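Lin2004 protein (Listeria innocua, PDB 2HUJ) is of unknown function but folds as a four-helix bundle and represents a bacterial family of uncharacterised proteins, DUF1798. Local coordinates at residues 35-40 and 113-118; 58-63 and 100-105. All coordinates share one frame; numbering follows the deposited sequence.

Interaction 1: 35-40 and 113-118; sequences KNWELY and KHFLDH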
# COMPACT_ATOMS: atom_id res chain seq x y z
N LYS A 35 -1.48 -2.38 8.12
CA LYS A 35 -0.64 -2.07 9.27
C LYS A 35 -0.74 -0.59 9.61
O LYS A 35 -0.88 -0.24 10.80
CB LYS A 35 0.83 -2.41 9.01
CG LYS A 35 1.18 -3.87 8.99
CD LYS A 35 2.70 -4.00 8.82
CE LYS A 35 3.16 -5.41 8.54
NZ LYS A 35 4.66 -5.43 8.34
N ASN A 36 -0.71 0.27 8.58
CA ASN A 36 -0.82 1.72 8.80
C ASN A 36 -2.11 2.05 9.51
O ASN A 36 -2.15 2.83 10.47
CB ASN A 36 -0.79 2.48 7.47
CG ASN A 36 0.55 2.36 6.72
OD1 ASN A 36 1.52 1.75 7.19
ND2 ASN A 36 0.58 2.96 5.53
N TRP A 37 -3.19 1.47 9.00
CA TRP A 37 -4.54 1.76 9.51
C TRP A 37 -4.68 1.26 10.94
O TRP A 37 -5.21 1.95 11.80
CB TRP A 37 -5.54 1.08 8.59
CG TRP A 37 -6.98 1.24 8.94
CD1 TRP A 37 -7.86 0.24 9.19
CD2 TRP A 37 -7.74 2.48 9.02
NE1 TRP A 37 -9.11 0.76 9.43
CE2 TRP A 37 -9.06 2.12 9.34
CE3 TRP A 37 -7.41 3.83 8.87
CZ2 TRP A 37 -10.08 3.08 9.55
CZ3 TRP A 37 -8.42 4.78 9.05
CH2 TRP A 37 -9.73 4.40 9.38
N GLU A 38 -4.21 0.05 11.21
CA GLU A 38 -4.32 -0.48 12.57
C GLU A 38 -3.45 0.26 13.57
O GLU A 38 -3.88 0.46 14.71
CB GLU A 38 -4.00 -1.97 12.61
CG GLU A 38 -4.99 -2.84 11.79
CD GLU A 38 -6.43 -2.83 12.33
OE1 GLU A 38 -6.63 -2.60 13.56
OE2 GLU A 38 -7.36 -3.07 11.52
N LEU A 39 -2.27 0.71 13.16
CA LEU A 39 -1.42 1.52 14.05
C LEU A 39 -2.11 2.85 14.36
O LEU A 39 -2.17 3.27 15.51
CB LEU A 39 -0.03 1.76 13.41
CG LEU A 39 0.95 2.64 14.19
CD1 LEU A 39 1.19 2.05 15.57
CD2 LEU A 39 2.25 2.77 13.43
N TYR A 40 -2.67 3.47 13.33
CA TYR A 40 -3.39 4.73 13.49
C TYR A 40 -4.52 4.58 14.48
O TYR A 40 -4.66 5.38 15.43
CB TYR A 40 -3.88 5.23 12.14
CG TYR A 40 -4.84 6.39 12.23
CD1 TYR A 40 -4.48 7.59 12.82
CD2 TYR A 40 -6.15 6.26 11.77
CE1 TYR A 40 -5.38 8.66 12.89
CE2 TYR A 40 -7.05 7.31 11.87
CZ TYR A 40 -6.67 8.51 12.43
OH TYR A 40 -7.59 9.52 12.51
N LYS A 113 -11.17 11.41 8.62
CA LYS A 113 -11.70 11.19 7.27
C LYS A 113 -10.61 11.18 6.22
O LYS A 113 -10.61 10.31 5.33
CB LYS A 113 -12.83 12.18 6.93
CG LYS A 113 -13.46 11.97 5.53
CD LYS A 113 -14.61 12.93 5.28
CE LYS A 113 -15.21 12.76 3.88
NZ LYS A 113 -14.14 12.96 2.83
N HIS A 114 -9.64 12.09 6.31
CA HIS A 114 -8.53 12.10 5.36
C HIS A 114 -7.77 10.77 5.40
O HIS A 114 -7.48 10.15 4.37
CB HIS A 114 -7.57 13.27 5.63
CG HIS A 114 -8.15 14.61 5.29
ND1 HIS A 114 -9.27 14.77 4.50
CD2 HIS A 114 -7.77 15.86 5.65
CE1 HIS A 114 -9.55 16.05 4.39
NE2 HIS A 114 -8.66 16.74 5.07
N PHE A 115 -7.47 10.30 6.61
CA PHE A 115 -6.76 9.02 6.76
C PHE A 115 -7.56 7.86 6.17
O PHE A 115 -7.05 7.10 5.35
CB PHE A 115 -6.43 8.78 8.24
CG PHE A 115 -5.25 7.86 8.46
CD1 PHE A 115 -5.30 6.53 8.00
CD2 PHE A 115 -4.14 8.27 9.15
CE1 PHE A 115 -4.24 5.66 8.18
CE2 PHE A 115 -3.05 7.39 9.32
CZ PHE A 115 -3.12 6.08 8.88
N LEU A 116 -8.80 7.74 6.60
CA LEU A 116 -9.74 6.75 6.07
C LEU A 116 -9.75 6.76 4.54
O LEU A 116 -9.69 5.72 3.92
CB LEU A 116 -11.13 7.06 6.56
CG LEU A 116 -12.26 6.20 5.99
CD1 LEU A 116 -12.11 4.79 6.48
CD2 LEU A 116 -13.60 6.77 6.37
N ASP A 117 -9.88 7.96 3.94
CA ASP A 117 -9.99 8.06 2.49
C ASP A 117 -8.73 7.59 1.79
O ASP A 117 -8.81 6.96 0.74
CB ASP A 117 -10.36 9.48 2.05
CG ASP A 117 -11.81 9.86 2.37
OD1 ASP A 117 -12.68 9.00 2.71
OD2 ASP A 117 -12.11 11.07 2.26
N HIS A 118 -7.58 7.89 2.39
CA HIS A 118 -6.28 7.39 1.88
C HIS A 118 -6.13 5.90 2.03
O HIS A 118 -5.67 5.21 1.09
CB HIS A 118 -5.16 8.16 2.52
CG HIS A 118 -5.01 9.53 1.95
ND1 HIS A 118 -5.92 10.53 2.22
CD2 HIS A 118 -4.17 10.01 0.99
CE1 HIS A 118 -5.59 11.62 1.52
NE2 HIS A 118 -4.54 11.33 0.77
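Phe115 and Tyr40 lie ring over ring, almost parallel, in an offset stack between two helices that run nearly antiparallel. The ring centroids are 4.0 Å apart and the planes differ by only 7°. The two side chains reach past each other in opposite directions, each from its own helix. CD2 of Phe115 sits over the centre of the Tyr40 ring. In return, CG of Tyr40 lies over the rim of the Phe115 ring. Tyr40 CB adds a CH-pi contact to the same face of Phe115 and comes within 3.5 Å of Phe115 CZ. With CG anti to the backbone N (chi1 169°), the Tyr40 ring is carried out over Phe115.

Trp37 meets Phe115 differently. Phe115 CD1 approaches the edge of the indole, near its plane, 3.5 Å from Trp37 CE3. The planes of the six-membered indole ring and Phe115 are inclined at 43°, an oblique pairing. Further along, Leu116 lies beside Trp37, with its CD1 3.8 Å from Trp37 CH2. Tyr119, one turn on from Phe115, stacks on the indole.

Phe115 also brings CZ to 3.7 Å from the backbone oxygen of Asn36. The axes of segments 35-40 and 113-118 come no closer than 10.9 Å, and the rings span that distance. The Tyr40 hydroxyl is hydrogen-bonded to the Ser110 carbonyl oxygen, which ties the ring to the approach of helix 112-137. No hydrogen bond or salt bridge links 35-40 to 113-118, so between these segments the cohesion comes mainly from aromatic and apolar packing.

Interaction 2: 58-63 and 100-105; sequences PFVDEA and MTAVSA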
# COMPACT_ATOMS: atom_id res chain seq x y z
N PRO A 58 12.12 2.99 10.87
CA PRO A 58 12.05 1.60 10.41
C PRO A 58 10.68 1.24 9.81
O PRO A 58 10.59 0.51 8.83
CB PRO A 58 12.32 0.80 11.68
CG PRO A 58 13.14 1.77 12.53
CD PRO A 58 12.51 3.08 12.29
N PHE A 59 9.62 1.74 10.43
CA PHE A 59 8.26 1.49 9.94
C PHE A 59 8.07 2.12 8.57
O PHE A 59 7.56 1.49 7.64
CB PHE A 59 7.23 2.00 10.94
CG PHE A 59 5.81 1.59 10.62
CD1 PHE A 59 5.31 0.37 11.08
CD2 PHE A 59 4.98 2.41 9.88
CE1 PHE A 59 4.00 -0.01 10.82
CE2 PHE A 59 3.64 2.03 9.62
CZ PHE A 59 3.16 0.82 10.08
N VAL A 60 8.45 3.39 8.44
CA VAL A 60 8.29 4.11 7.19
C VAL A 60 9.20 3.52 6.10
O VAL A 60 8.78 3.36 4.95
CB VAL A 60 8.51 5.62 7.37
CG1 VAL A 60 8.46 6.33 6.03
CG2 VAL A 60 7.42 6.19 8.31
N ASP A 61 10.43 3.16 6.47
CA ASP A 61 11.33 2.48 5.54
C ASP A 61 10.75 1.16 5.00
O ASP A 61 10.86 0.89 3.83
CB ASP A 61 12.67 2.14 6.22
CG ASP A 61 13.59 3.35 6.42
OD1 ASP A 61 13.34 4.44 5.86
OD2 ASP A 61 14.62 3.15 7.11
N GLU A 62 10.18 0.33 5.85
CA GLU A 62 9.58 -0.92 5.39
C GLU A 62 8.39 -0.62 4.44
O GLU A 62 8.24 -1.25 3.40
CB GLU A 62 9.16 -1.76 6.61
CG GLU A 62 8.18 -2.91 6.36
CD GLU A 62 8.74 -4.00 5.49
OE1 GLU A 62 9.98 -4.01 5.27
OE2 GLU A 62 7.94 -4.83 5.01
N ALA A 63 7.55 0.35 4.79
CA ALA A 63 6.49 0.78 3.87
C ALA A 63 7.01 1.22 2.50
O ALA A 63 6.47 0.83 1.45
CB ALA A 63 5.64 1.90 4.50
N MSE A 100 2.36 8.25 3.06
CA MSE A 100 1.75 9.30 3.86
C MSE A 100 1.10 8.76 5.14
O MSE A 100 1.27 9.33 6.23
CB MSE A 100 0.68 10.04 3.07
CG MSE A 100 1.18 10.89 1.99
SE MSE A 100 -0.54 11.49 1.06
CE MSE A 100 -0.22 10.82 -0.27
N THR A 101 0.32 7.71 4.99
CA THR A 101 -0.38 7.10 6.12
C THR A 101 0.58 6.37 7.07
O THR A 101 0.33 6.31 8.28
CB THR A 101 -1.54 6.19 5.67
OG1 THR A 101 -1.10 5.19 4.76
CG2 THR A 101 -2.68 7.03 5.04
N ALA A 102 1.70 5.88 6.56
CA ALA A 102 2.71 5.29 7.45
C ALA A 102 3.28 6.30 8.42
O ALA A 102 3.45 6.02 9.62
CB ALA A 102 3.81 4.65 6.63
N VAL A 103 3.53 7.50 7.92
CA VAL A 103 3.99 8.61 8.79
C VAL A 103 2.88 9.10 9.73
O VAL A 103 3.08 9.23 10.93
CB VAL A 103 4.52 9.76 7.95
CG1 VAL A 103 4.91 10.91 8.82
CG2 VAL A 103 5.69 9.28 7.10
N SER A 104 1.67 9.32 9.19
CA SER A 104 0.53 9.82 9.98
C SER A 104 0.04 8.84 11.04
O SER A 104 -0.55 9.25 12.03
CB SER A 104 -0.63 10.16 9.04
OG SER A 104 -0.27 11.26 8.22
N ALA A 105 0.28 7.53 10.83
CA ALA A 105 -0.20 6.52 11.76
C ALA A 105 0.34 6.71 13.21
O ALA A 105 -0.26 6.28 14.16
CB ALA A 105 0.18 5.18 11.28
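The small Ala102 methyl of 100-105 is a shallow spot, and Phe59, Val60 and Ala63 of 58-63 close round it. Ala63 CB meets Ala102 CB at 3.9 Å, methyl against methyl. Phe59 comes in from another side and brings CE2 to 4.0 Å from Ala102 CB. Val60 fits less closely over Ala102. Its CG2 lies 4.3 Å from that methyl and is slightly nearer to the Ala102 carbonyl carbon.

The small side chain of Ala102, faced by that of Ala63, is consistent with the close backbones. The CA atoms of Val60 and Ala102 are 5.7 Å apart, and the local axes are separated by 9.3 Å. The segments run nearly antiparallel, at 166°.

Within 58-63, Val60 is the side chain most covered by the other segment. Its CG2 branch is anti to the carbonyl carbon and points into the contact, where it meets Val103 CG2 at 3.7 Å. The two valines cross at a slant. CG1 of Val60 reaches the same Val103 methyl more loosely. Val103 is exposed, and its CA-CB bond points away from 58-63, so this pair closes the outer margin of the contact.

Phe59 fills the inner margin. Its CD2 lies 3.9 Å from Ala102 O, at an oblique approach to the ring. That oxygen is buried by this contact and has no hydrogen-bond partner in the model, probably at a small energetic cost.

Farther in, Phe59 packs on Gln32 and Asn36 of helix 16-45 and meets Phe106 edge-to-face. Ala63 also touches Gln32. On the other side of helix 88-104, Thr101 and Ser104 pack on Phe115 of helix 112-137, so the 100-105 segment is held between helices 52-81 and 112-137.

Interaction 1 joins the first and last helices of the bundle, and interaction 2 joins the two middle ones. Their centres are 11 Å apart, and they touch directly at Asn36. Asn36 ND2 probably donates a hydrogen bond to Thr101 OG1 at 2.9 Å. Its OD1 packs 3.2 Å from Phe59 CE2 and is hydrogen-bonded to Gln32. The backbone oxygen of Asn36 lies 3.4 Å from Ala105 CB. Asn36 thus gives the junction a polar link beside its apolar packing. Leu39 of 35-40 adds to that packing by touching Phe59 and Ala105. Together the two contacts bring all four helices into one core. No active site or ligand is known here.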